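Side-chain contacts in conserved hypothetical protein (Streptococcus pneumoniae, PDB 2GK4), which is of unestablished function but probably joins cysteine to 4'-phosphopantothenate in coenzyme A synthesis, as do relatives of the CoaB type: residues Gly159-Val164 against Val172-Lys177; Leu55-Glu58 against Asn62-Ile65. One frame throughout, in Å; residues are numbered along the deposited sequence.

Both contacts reach the same eight-stranded mixed sheet of the alpha-beta-alpha sandwich, but from places far apart in it. Interaction 2 comes first along the chain and closes before interaction 1 opens. It folds a loop back onto strand 63-67, the outermost strand at one end of the sheet, whereas interaction 1 sets helix 168-182 against strand 156-163, four strands further in. Their centres lie about 27 Å apart, on opposite sides of the centre of the chain, and their nearest atoms are about 13 Å from each other. The sheet is thus their common element: one contact finishes its edge, the other helps cover its face.

Interaction 1: residues Gly159-Val164 against Val172-Lys177; sequences GFKLLV and VDIARK
Lys161 and Leu163 of strand 156-163 lean on Ile174 of helix 168-182, the connecting helix of a beta-alpha-beta crossover that leads into the parallel strand 186-191. Being two residues apart on the strand, the pair shares one face, and both start toward the helix. Lys161 is the nearest strand residue to the helix backbone, its CA 6.3 Å from that of Ala175. Its CG lies anti to the backbone N (chi1 177°), and two further bends at chi2 and chi3 fold the chain over, so that the aliphatic run rather than the ammonium does the touching. CG, CD and CE all pass one methyl, with Lys161 CD 3.9 Å from Ile174 CG2, and the two side chains meet at roughly a right angle. Lys161 also packs on Ile187 and Ser178, while its carbonyl oxygen accepts a hydrogen bond from Asn190 ND2. Ala175 also touches Ile187, so helix and strand 186-191 pack together here.

Leu163 follows, reaching the other branch of the same isoleucine. One of its methyls does the work: Leu163 CD1 lies 4.0 Å from Ile174 CG1 and about as far from Ile174 CB. Leu163 also touches His170 and Leu171, a turn earlier on the helix. Ile174 therefore divides its branches between two strand residues, CG2 going to the lysine and CG1 to the leucine. Its outermost methyl turns away from the strand, and Ile174 CD1 stays 5.3 Å from Leu163 CD1.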
# COMPACT_ATOMS: atom_id res chain seq x y z
N GLY A 159 15.53 -16.56 -10.56
CA GLY A 159 14.43 -15.58 -10.62
C GLY A 159 13.09 -16.24 -10.84
O GLY A 159 13.01 -17.48 -10.96
N PHE A 160 12.05 -15.40 -10.88
CA PHE A 160 10.67 -15.82 -11.11
C PHE A 160 10.08 -15.02 -12.25
O PHE A 160 10.55 -13.92 -12.56
CB PHE A 160 9.83 -15.59 -9.84
CG PHE A 160 10.08 -16.60 -8.77
CD1 PHE A 160 11.19 -16.51 -7.96
CD2 PHE A 160 9.19 -17.66 -8.58
CE1 PHE A 160 11.44 -17.48 -6.97
CE2 PHE A 160 9.41 -18.61 -7.59
CZ PHE A 160 10.56 -18.52 -6.80
N LYS A 161 9.07 -15.57 -12.90
CA LYS A 161 8.35 -14.85 -13.91
C LYS A 161 6.89 -15.21 -13.76
O LYS A 161 6.54 -16.39 -13.79
CB LYS A 161 8.86 -15.24 -15.30
CG LYS A 161 8.11 -14.60 -16.46
CD LYS A 161 8.30 -13.08 -16.46
CE LYS A 161 9.73 -12.71 -16.77
NZ LYS A 161 9.91 -11.23 -16.63
N LEU A 162 6.05 -14.21 -13.61
CA LEU A 162 4.62 -14.42 -13.33
C LEU A 162 3.82 -13.72 -14.42
O LEU A 162 3.87 -12.48 -14.56
CB LEU A 162 4.25 -13.88 -11.93
CG LEU A 162 2.77 -13.89 -11.52
CD1 LEU A 162 2.28 -15.33 -11.38
CD2 LEU A 162 2.54 -13.10 -10.22
N LEU A 163 3.10 -14.51 -15.20
CA LEU A 163 2.23 -13.97 -16.24
C LEU A 163 0.79 -14.31 -15.89
O LEU A 163 0.54 -15.00 -14.90
CB LEU A 163 2.60 -14.54 -17.60
CG LEU A 163 4.05 -14.28 -18.03
CD1 LEU A 163 4.25 -14.92 -19.40
CD2 LEU A 163 4.41 -12.79 -18.08
N VAL A 164 -0.14 -13.86 -16.71
CA VAL A 164 -1.57 -14.07 -16.43
C VAL A 164 -2.28 -14.59 -17.69
O VAL A 164 -2.32 -13.90 -18.71
CB VAL A 164 -2.26 -12.77 -15.93
CG1 VAL A 164 -3.67 -13.11 -15.42
CG2 VAL A 164 -1.46 -12.09 -14.77
N VAL A 172 7.28 -20.44 -20.98
CA VAL A 172 8.66 -20.88 -21.20
C VAL A 172 9.46 -19.92 -22.09
O VAL A 172 10.60 -19.56 -21.76
CB VAL A 172 8.70 -22.32 -21.79
CG1 VAL A 172 10.14 -22.68 -22.25
CG2 VAL A 172 8.21 -23.29 -20.71
N ASP A 173 8.86 -19.49 -23.20
CA ASP A 173 9.45 -18.52 -24.13
C ASP A 173 9.88 -17.26 -23.38
O ASP A 173 11.05 -16.85 -23.44
CB ASP A 173 8.43 -18.23 -25.26
CG ASP A 173 8.77 -17.00 -26.15
OD1 ASP A 173 9.73 -16.25 -25.92
OD2 ASP A 173 7.99 -16.76 -27.11
N ILE A 174 8.94 -16.67 -22.65
CA ILE A 174 9.22 -15.46 -21.85
C ILE A 174 10.27 -15.69 -20.74
O ILE A 174 11.18 -14.85 -20.54
CB ILE A 174 7.92 -14.88 -21.26
CG1 ILE A 174 6.92 -14.55 -22.38
CG2 ILE A 174 8.20 -13.65 -20.32
CD1 ILE A 174 7.39 -13.48 -23.40
N ALA A 175 10.15 -16.80 -20.02
CA ALA A 175 11.15 -17.16 -19.00
C ALA A 175 12.55 -17.30 -19.59
O ALA A 175 13.52 -16.81 -18.99
CB ALA A 175 10.74 -18.43 -18.25
N ARG A 176 12.67 -17.94 -20.76
CA ARG A 176 13.99 -18.08 -21.38
C ARG A 176 14.62 -16.78 -21.83
O ARG A 176 15.83 -16.60 -21.71
CB ARG A 176 13.94 -19.08 -22.52
CG ARG A 176 13.97 -20.48 -21.96
CD ARG A 176 14.09 -21.54 -22.98
NE ARG A 176 14.27 -22.80 -22.27
CZ ARG A 176 13.83 -23.98 -22.67
NH1 ARG A 176 14.07 -25.04 -21.91
NH2 ARG A 176 13.18 -24.11 -23.83
N LYS A 177 13.80 -15.86 -22.31
CA LYS A 177 14.26 -14.53 -22.66
C LYS A 177 14.84 -13.84 -21.42
O LYS A 177 15.89 -13.21 -21.50
CB LYS A 177 13.11 -13.72 -23.27
CG LYS A 177 12.73 -14.15 -24.72
CD LYS A 177 11.63 -13.23 -25.25
CE LYS A 177 11.08 -13.71 -26.61
NZ LYS A 177 12.13 -14.24 -27.50

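Interaction 2: residues Leu55-Glu58 against Asn62-Ile65; sequences LKPE and NLSI
Leu63, the first residue of edge strand 63-67, points at Pro57 in the loop that precedes it, and a single methyl makes the contact. From CB the side chain starts out toward the loop, and a chi1 of 177° swings CG to the side of the carbonyl carbon, opposite the amide N. CB and CG stay short of the loop; at CG the chain divides. One branch diverges, and Leu63 CD1 remains 5.1 Å from Pro57 CG. CD2 is the tip that arrives: it settles beside the pyrrolidine ring, where Leu63 CD2 lies 4.2 Å from both Pro57 CG and Pro57 CB, the proline and leucine side chains meeting at about a right angle. Leu63 CD2 is also 3.8 Å from Glu58 O, a van der Waals neighbour, so it sits between the proline ring and the carbonyl of Glu58.

Two residues along the strand, Ile65 points the same way as Leu63. Its chain is extended at chi2 (180°), which sends Ile65 CD1 out over the loop to 4.5 Å from Pro57 O. Along the way it closes on its strand neighbour, Ile65 CD1 being 3.8 Å from Leu63 CD2, and the leucine methyl is thereby bounded by isoleucine as well as by proline. The Glu58 side chain starts off away from the strand, leaving only its backbone to take part.

Outside the two segments, Pro57 and Leu63 both touch Leu48 of strand 45-50 and Thr36 of helix 30-41, with Leu40 also against Leu63. Proline and leucine thus extend the apolar layer between helix and sheet at the end strand of a Rossmann-like alpha-beta-alpha sandwich, where the connection between two parallel strands turns back over the sheet margin.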
# COMPACT_ATOMS: atom_id res chain seq x y z
N LEU A 55 4.44 -11.65 4.31
CA LEU A 55 4.38 -12.70 5.33
C LEU A 55 5.80 -13.01 5.74
O LEU A 55 6.64 -13.23 4.90
CB LEU A 55 3.72 -13.96 4.75
CG LEU A 55 2.24 -13.76 4.38
CD1 LEU A 55 1.68 -14.99 3.61
CD2 LEU A 55 1.42 -13.45 5.63
N LYS A 56 6.07 -13.03 7.03
CA LYS A 56 7.45 -13.27 7.47
C LYS A 56 7.61 -14.68 8.04
O LYS A 56 6.76 -15.15 8.78
CB LYS A 56 7.88 -12.26 8.55
CG LYS A 56 7.58 -10.78 8.28
CD LYS A 56 8.52 -10.19 7.21
CE LYS A 56 8.33 -8.67 7.10
NZ LYS A 56 6.95 -8.23 6.75
N PRO A 57 8.76 -15.32 7.75
CA PRO A 57 9.07 -16.53 8.48
C PRO A 57 9.27 -16.21 9.97
O PRO A 57 9.57 -15.05 10.34
CB PRO A 57 10.39 -17.01 7.87
CG PRO A 57 10.74 -16.09 6.78
CD PRO A 57 9.80 -14.95 6.77
N GLU A 58 9.14 -17.21 10.80
CA GLU A 58 9.45 -17.04 12.22
C GLU A 58 10.94 -16.77 12.38
O GLU A 58 11.76 -17.25 11.58
CB GLU A 58 9.07 -18.30 13.02
CG GLU A 58 7.56 -18.50 13.14
CD GLU A 58 6.90 -17.38 13.90
OE1 GLU A 58 7.21 -17.23 15.10
OE2 GLU A 58 6.09 -16.64 13.30
N ASN A 62 19.63 -18.59 12.15
CA ASN A 62 20.38 -18.51 10.89
C ASN A 62 19.71 -17.59 9.87
O ASN A 62 20.11 -17.56 8.70
CB ASN A 62 20.61 -19.89 10.30
CG ASN A 62 21.63 -20.68 11.10
OD1 ASN A 62 22.52 -20.11 11.75
ND2 ASN A 62 21.48 -22.00 11.09
N LEU A 63 18.69 -16.87 10.32
CA LEU A 63 17.97 -15.92 9.48
C LEU A 63 18.25 -14.48 9.89
O LEU A 63 18.17 -14.12 11.09
CB LEU A 63 16.47 -16.20 9.54
CG LEU A 63 15.56 -15.25 8.76
CD1 LEU A 63 15.80 -15.42 7.25
CD2 LEU A 63 14.09 -15.53 9.17
N SER A 64 18.57 -13.65 8.89
CA SER A 64 18.63 -12.21 9.07
C SER A 64 17.58 -11.61 8.14
O SER A 64 17.45 -12.02 6.98
CB SER A 64 19.99 -11.64 8.65
OG SER A 64 21.04 -12.34 9.27
N ILE A 65 16.83 -10.64 8.65
CA ILE A 65 15.79 -10.01 7.84
C ILE A 65 16.11 -8.53 7.67
O ILE A 65 16.50 -7.86 8.64
CB ILE A 65 14.39 -10.22 8.46
CG1 ILE A 65 14.02 -11.72 8.52
CG2 ILE A 65 13.29 -9.40 7.72
CD1 ILE A 65 12.63 -11.99 9.13